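Local atomic coordinates of alpha-galactosidase (Umbelopsis vinacea, PDB entry 3A5V), a protein that hydrolyses terminal alpha-linked galactose residues from its substrates, as a tetrameric glycoside hydrolase of family 27. Residues L242-G247 with E252-H257; N321-I326 with D343-N348. All coordinates share one frame; numbering follows the deposited sequence.

Contact 1: L242-G247 with E252-H257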
loop_
_atom_site.group_PDB
_atom_site.type_symbol
_atom_site.label_atom_id
_atom_site.label_comp_id
_atom_site.label_asym_id
_atom_site.label_seq_id
_atom_site.Cartn_x
_atom_site.Cartn_y
_atom_site.Cartn_z
ATOM N N LEU A 242 -15.773 23.580 11.240
ATOM C CA LEU A 242 -15.052 24.833 11.399
ATOM C C LEU A 242 -14.731 25.084 12.878
ATOM O O LEU A 242 -15.624 25.010 13.720
ATOM C CB LEU A 242 -15.902 25.994 10.846
ATOM C CG LEU A 242 -16.110 25.934 9.322
ATOM C CD1 LEU A 242 -17.335 26.764 8.883
ATOM C CD2 LEU A 242 -14.845 26.353 8.548
ATOM N N GLU A 243 -13.471 25.403 13.164
ATOM C CA GLU A 243 -12.980 25.692 14.527
ATOM C C GLU A 243 -13.071 27.178 14.925
ATOM O O GLU A 243 -12.709 27.550 16.049
ATOM C CB GLU A 243 -11.519 25.218 14.667
ATOM C CG GLU A 243 -11.340 23.700 14.558
ATOM C CD GLU A 243 -11.641 22.951 15.860
ATOM O OE1 GLU A 243 -11.967 23.593 16.882
ATOM O OE2 GLU A 243 -11.532 21.707 15.859
ATOM N N VAL A 244 -13.549 28.016 14.003
ATOM C CA VAL A 244 -13.563 29.475 14.184
ATOM C C VAL A 244 -14.164 29.936 15.531
ATOM O O VAL A 244 -15.327 29.628 15.864
ATOM C CB VAL A 244 -14.285 30.185 13.022
ATOM C CG1 VAL A 244 -14.158 31.714 13.192
ATOM C CG2 VAL A 244 -13.707 29.720 11.654
ATOM N N GLY A 245 -13.358 30.642 16.312
ATOM C CA GLY A 245 -13.823 31.173 17.587
ATOM C C GLY A 245 -13.380 30.368 18.788
ATOM O O GLY A 245 -13.525 30.826 19.929
ATOM N N ASN A 246 -12.856 29.166 18.554
ATOM C CA ASN A 246 -12.461 28.302 19.681
ATOM C C ASN A 246 -11.180 28.754 20.400
ATOM O O ASN A 246 -10.986 28.436 21.581
ATOM C CB ASN A 246 -12.469 26.812 19.290
ATOM C CG ASN A 246 -13.886 26.296 18.992
ATOM O OD1 ASN A 246 -14.892 26.877 19.456
ATOM N ND2 ASN A 246 -13.975 25.216 18.210
ATOM N N GLY A 247 -10.332 29.527 19.719
ATOM C CA GLY A 247 -9.244 30.237 20.415
ATOM C C GLY A 247 -7.817 29.741 20.194
ATOM O O GLY A 247 -6.871 30.433 20.551
ATOM N N GLU A 252 -6.299 35.568 11.347
ATOM C CA GLU A 252 -5.855 35.289 9.972
ATOM C C GLU A 252 -5.803 33.777 9.694
ATOM O O GLU A 252 -6.125 33.322 8.583
ATOM C CB GLU A 252 -4.507 35.966 9.662
ATOM C CG GLU A 252 -4.584 37.528 9.592
ATOM C CD GLU A 252 -5.706 38.053 8.685
ATOM O OE1 GLU A 252 -5.912 37.497 7.592
ATOM O OE2 GLU A 252 -6.405 39.024 9.075
ATOM N N GLU A 253 -5.394 33.000 10.693
ATOM C CA GLU A 253 -5.454 31.532 10.575
ATOM C C GLU A 253 -6.889 31.018 10.376
ATOM O O GLU A 253 -7.111 30.181 9.520
ATOM C CB GLU A 253 -4.809 30.863 11.785
ATOM C CG GLU A 253 -3.293 30.993 11.774
ATOM C CD GLU A 253 -2.628 30.585 13.090
ATOM O OE1 GLU A 253 -3.290 30.534 14.154
ATOM O OE2 GLU A 253 -1.418 30.324 13.039
ATOM N N TYR A 254 -7.850 31.511 11.173
ATOM C CA TYR A 254 -9.271 31.176 10.963
ATOM C C TYR A 254 -9.781 31.642 9.607
ATOM O O TYR A 254 -10.607 30.958 8.979
ATOM C CB TYR A 254 -10.176 31.760 12.060
ATOM C CG TYR A 254 -10.075 31.016 13.374
ATOM C CD1 TYR A 254 -10.010 29.610 13.402
ATOM C CD2 TYR A 254 -10.037 31.714 14.593
ATOM C CE1 TYR A 254 -9.902 28.914 14.618
ATOM C CE2 TYR A 254 -9.932 31.028 15.823
ATOM C CZ TYR A 254 -9.865 29.636 15.822
ATOM O OH TYR A 254 -9.745 28.970 17.031
ATOM N N ARG A 255 -9.316 32.812 9.160
ATOM C CA ARG A 255 -9.735 33.286 7.847
ATOM C C ARG A 255 -9.269 32.316 6.755
ATOM O O ARG A 255 -10.005 32.026 5.807
ATOM C CB ARG A 255 -9.218 34.709 7.575
ATOM C CG ARG A 255 -9.828 35.328 6.311
ATOM C CD ARG A 255 -9.080 36.593 5.892
ATOM N NE ARG A 255 -8.943 37.563 6.982
ATOM C CZ ARG A 255 -9.921 38.344 7.435
ATOM N NH1 ARG A 255 -11.155 38.265 6.922
ATOM N NH2 ARG A 255 -9.664 39.208 8.420
ATOM N N VAL A 256 -8.042 31.811 6.893
ATOM C CA VAL A 256 -7.513 30.847 5.931
ATOM C C VAL A 256 -8.337 29.565 5.918
ATOM O O VAL A 256 -8.753 29.077 4.869
ATOM C CB VAL A 256 -6.014 30.536 6.222
ATOM C CG1 VAL A 256 -5.466 29.432 5.250
ATOM C CG2 VAL A 256 -5.237 31.770 6.065
ATOM N N HIS A 257 -8.557 29.039 7.112
ATOM C CA HIS A 257 -9.343 27.841 7.367
ATOM C C HIS A 257 -10.730 27.977 6.720
ATOM O O HIS A 257 -11.102 27.165 5.863
ATOM C CB HIS A 257 -9.359 27.674 8.903
ATOM C CG HIS A 257 -10.316 26.650 9.447
ATOM N ND1 HIS A 257 -10.493 25.401 8.894
ATOM C CD2 HIS A 257 -11.074 26.677 10.573
ATOM C CE1 HIS A 257 -11.350 24.715 9.634
ATOM N NE2 HIS A 257 -11.709 25.465 10.664
#

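Contact 2: N321-I326 with D343-N348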
loop_
_atom_site.group_PDB
_atom_site.type_symbol
_atom_site.label_atom_id
_atom_site.label_comp_id
_atom_site.label_asym_id
_atom_site.label_seq_id
_atom_site.Cartn_x
_atom_site.Cartn_y
_atom_site.Cartn_z
ATOM N N ASN A 321 -19.291 33.348 -15.744
ATOM C CA ASN A 321 -17.943 33.547 -16.256
ATOM C C ASN A 321 -17.013 34.284 -15.278
ATOM O O ASN A 321 -16.069 34.953 -15.700
ATOM C CB ASN A 321 -18.016 34.266 -17.621
ATOM C CG ASN A 321 -16.859 33.940 -18.523
ATOM O OD1 ASN A 321 -16.278 32.857 -18.453
ATOM N ND2 ASN A 321 -16.507 34.888 -19.392
ATOM N N THR A 322 -17.276 34.189 -13.977
ATOM C CA THR A 322 -16.387 34.815 -12.999
ATOM C C THR A 322 -15.443 33.746 -12.415
ATOM O O THR A 322 -15.610 32.555 -12.698
ATOM C CB THR A 322 -17.159 35.587 -11.903
ATOM O OG1 THR A 322 -17.992 34.680 -11.173
ATOM C CG2 THR A 322 -18.043 36.717 -12.538
ATOM N N GLN A 323 -14.448 34.179 -11.639
ATOM C CA GLN A 323 -13.405 33.263 -11.135
ATOM C C GLN A 323 -13.097 33.581 -9.696
ATOM O O GLN A 323 -12.999 34.758 -9.329
ATOM C CB GLN A 323 -12.111 33.413 -11.948
ATOM C CG GLN A 323 -11.100 32.226 -11.853
ATOM C CD GLN A 323 -11.510 31.023 -12.707
ATOM O OE1 GLN A 323 -12.503 31.069 -13.426
ATOM N NE2 GLN A 323 -10.760 29.935 -12.601
ATOM N N VAL A 324 -12.921 32.549 -8.878
ATOM C CA VAL A 324 -12.398 32.774 -7.530
ATOM C C VAL A 324 -10.886 32.520 -7.568
ATOM O O VAL A 324 -10.425 31.579 -8.222
ATOM C CB VAL A 324 -13.130 31.935 -6.425
ATOM C CG1 VAL A 324 -12.882 30.426 -6.605
ATOM C CG2 VAL A 324 -12.688 32.388 -5.015
ATOM N N VAL A 325 -10.126 33.393 -6.917
ATOM C CA VAL A 325 -8.672 33.260 -6.836
ATOM C C VAL A 325 -8.251 33.456 -5.393
ATOM O O VAL A 325 -8.675 34.413 -4.740
ATOM C CB VAL A 325 -7.924 34.241 -7.794
ATOM C CG1 VAL A 325 -6.397 34.184 -7.591
ATOM C CG2 VAL A 325 -8.263 33.904 -9.260
ATOM N N ILE A 326 -7.435 32.533 -4.890
ATOM C CA ILE A 326 -6.920 32.635 -3.519
ATOM C C ILE A 326 -5.399 32.581 -3.480
ATOM O O ILE A 326 -4.785 31.613 -3.964
ATOM C CB ILE A 326 -7.469 31.505 -2.600
ATOM C CG1 ILE A 326 -9.003 31.470 -2.653
ATOM C CG2 ILE A 326 -6.971 31.689 -1.158
ATOM C CD1 ILE A 326 -9.589 30.114 -2.457
ATOM N N ASP A 343 -1.518 31.577 -15.058
ATOM C CA ASP A 343 -1.688 30.588 -13.986
ATOM C C ASP A 343 -3.151 30.450 -13.566
ATOM O O ASP A 343 -3.636 29.330 -13.412
ATOM C CB ASP A 343 -0.831 30.937 -12.786
ATOM C CG ASP A 343 0.639 30.556 -12.997
ATOM O OD1 ASP A 343 0.935 29.641 -13.810
ATOM O OD2 ASP A 343 1.477 31.175 -12.345
ATOM N N ILE A 344 -3.838 31.578 -13.388
ATOM C CA ILE A 344 -5.257 31.570 -12.986
ATOM C C ILE A 344 -6.112 30.716 -13.938
ATOM O O ILE A 344 -6.987 29.952 -13.482
ATOM C CB ILE A 344 -5.821 33.011 -12.826
ATOM C CG1 ILE A 344 -5.126 33.708 -11.637
ATOM C CG2 ILE A 344 -7.369 32.999 -12.612
ATOM C CD1 ILE A 344 -5.247 35.260 -11.638
ATOM N N TRP A 345 -5.851 30.850 -15.247
ATOM C CA TRP A 345 -6.547 30.061 -16.276
ATOM C C TRP A 345 -5.624 29.021 -16.960
ATOM O O TRP A 345 -5.745 28.759 -18.170
ATOM C CB TRP A 345 -7.226 30.996 -17.310
ATOM C CG TRP A 345 -8.387 31.742 -16.683
ATOM C CD1 TRP A 345 -9.636 31.252 -16.451
ATOM C CD2 TRP A 345 -8.383 33.081 -16.184
ATOM N NE1 TRP A 345 -10.421 32.205 -15.851
ATOM C CE2 TRP A 345 -9.681 33.340 -15.673
ATOM C CE3 TRP A 345 -7.413 34.095 -16.120
ATOM C CZ2 TRP A 345 -10.035 34.561 -15.099
ATOM C CZ3 TRP A 345 -7.760 35.316 -15.547
ATOM C CH2 TRP A 345 -9.071 35.542 -15.052
ATOM N N VAL A 346 -4.726 28.412 -16.178
ATOM C CA VAL A 346 -3.776 27.426 -16.724
ATOM C C VAL A 346 -4.430 26.318 -17.575
ATOM O O VAL A 346 -3.894 25.966 -18.623
ATOM C CB VAL A 346 -2.829 26.804 -15.622
ATOM C CG1 VAL A 346 -3.621 26.069 -14.510
ATOM C CG2 VAL A 346 -1.742 25.891 -16.253
ATOM N N TYR A 347 -5.578 25.784 -17.143
ATOM C CA TYR A 347 -6.183 24.653 -17.846
ATOM C C TYR A 347 -6.767 25.071 -19.198
ATOM O O TYR A 347 -7.046 24.217 -20.053
ATOM C CB TYR A 347 -7.203 23.919 -16.962
ATOM C CG TYR A 347 -6.583 23.499 -15.633
ATOM C CD1 TYR A 347 -5.442 22.680 -15.599
ATOM C CD2 TYR A 347 -7.115 23.949 -14.422
ATOM C CE1 TYR A 347 -4.846 22.330 -14.386
ATOM C CE2 TYR A 347 -6.550 23.574 -13.204
ATOM C CZ TYR A 347 -5.409 22.780 -13.200
ATOM O OH TYR A 347 -4.852 22.431 -12.001
ATOM N N ASN A 348 -6.921 26.383 -19.389
ATOM C CA ASN A 348 -7.373 26.924 -20.678
ATOM C C ASN A 348 -6.258 27.259 -21.660
ATOM O O ASN A 348 -6.546 27.622 -22.796
ATOM C CB ASN A 348 -8.247 28.166 -20.479
ATOM C CG ASN A 348 -9.545 27.857 -19.764
ATOM O OD1 ASN A 348 -9.674 28.098 -18.559
ATOM N ND2 ASN A 348 -10.518 27.343 -20.500
HETATM O O HOH W 1 -13.678 32.451 -15.308
#

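Contact 1: L242-G247 with E252-H257
Two hydrogen bonds tie the side chains of Tyr254 and His257, one helical turn apart on helix 251-263, to the backbone of the loop before that helix. Glu243 N donates to His257 NE2 at 3.1 Å, almost straight at 171° and in the plane of the ring, so this nitrogen acts as the acceptor. His257 CG stands anti to the backbone N (chi1 169°), which carries the ring out to the loop. Gly247 N reaches Tyr254 OH at 2.8 Å, a more bent bond near the plane of the phenol. A phenol hydroxyl can accept this N-H and still bond to Asp192 OD1, while its ring offers Val244 a flat face.

The loop follows strand 236-238 of the beta/alpha barrel, and Glu243 to Asn246 form a type II beta turn closed by Asn246 N to Glu243 O at 3.0 Å. Gly245 takes the positive phi of this turn, where a side chain would crowd the preceding carbonyl. Asn246 ND2 also binds Glu243 OE1 at 2.9 Å, from the anti side of the carboxylate and tilted about 30° out of its plane.

Two CH-pi contacts and apolar packing complete the contact. Val244 CA lies over one face of Tyr254, 3.7 Å from the ring centroid, and both Val244 methyl groups pack against Tyr254 CB. Leu242 CD2 sits over a face of His257, 4.1 Å from its centroid.

Contact 2: N321-I326 with D343-N348
Gln323, on strand 322-329, and Ile344, at the end of helix 341-344, bury the most surface in this contact, followed by Val325. Gln323 and Val325 are two residues apart, so both point from the same side of the strand toward the helix end, while the intervening Val324 points away. The strand belongs to the antiparallel sheet of the C-terminal beta-sandwich domain, and the segment 343-348 lies across one of its faces.

Ile344 presents its CG2 branch to both strand residues. This methyl group lies 3.6 Å from Val325 CG2, the two side chains crossing at about a right angle, and 3.9 Å from Gln323 CG. Standing anti to the backbone N of Ile344, CG2 also lies over one face of the Trp345 ring, 3.5 Å above the plane and offset toward the rim. Beta-branched valine and isoleucine suit such close packing, since branching at CB puts bulk close to the backbone, with a methyl (CG2 in both residues) available for contact.

Gln323 combines an aliphatic stem with a polar end. Its chain bends at chi2 (78°), which turns the amide alongside the indole, the two planes 52° apart. Gln323 CB rests 3.9 Å from Trp345 CZ2. A water donates to Gln323 OE1 at 2.6 Å and accepts a weak hydrogen bond from Trp345 NE1 at 3.3 Å, lying in the indole plane. At the other end of the amide, Gln323 NE2 is bonded to Ser315 OG on the adjacent strand 311-318, and that hydroxyl is also bonded to Ile344 O.

Apolar packing thus supplies the close approach, while the buried amide is served at both ends: by the water at its oxygen and by Ser315 at its nitrogen. Such bonding should fix the rotation of the amide and offset the cost of burying it beside hydrocarbon.

How the contacts relate
Contact 1 belongs to the beta/alpha-barrel part of the chain and contact 2 to the C-terminal beta sandwich, in series along the sequence. Their centres lie 26 Å apart, and although the nearest atoms come within about 7 Å, the two do not touch. Strand 384-390 connects them: Val385 packs on Arg255 and Val256 of the contact 1 helix, while Phe390 packs on Val325 and Ile344 of contact 2. Bound polyether molecules also mark this region, with Thr322 lining one pocket and Tyr347 and Asn348 another. In the tetramer Tyr347 further bonds to Asp198 of a second subunit, so contact 2 lies next to a subunit interface.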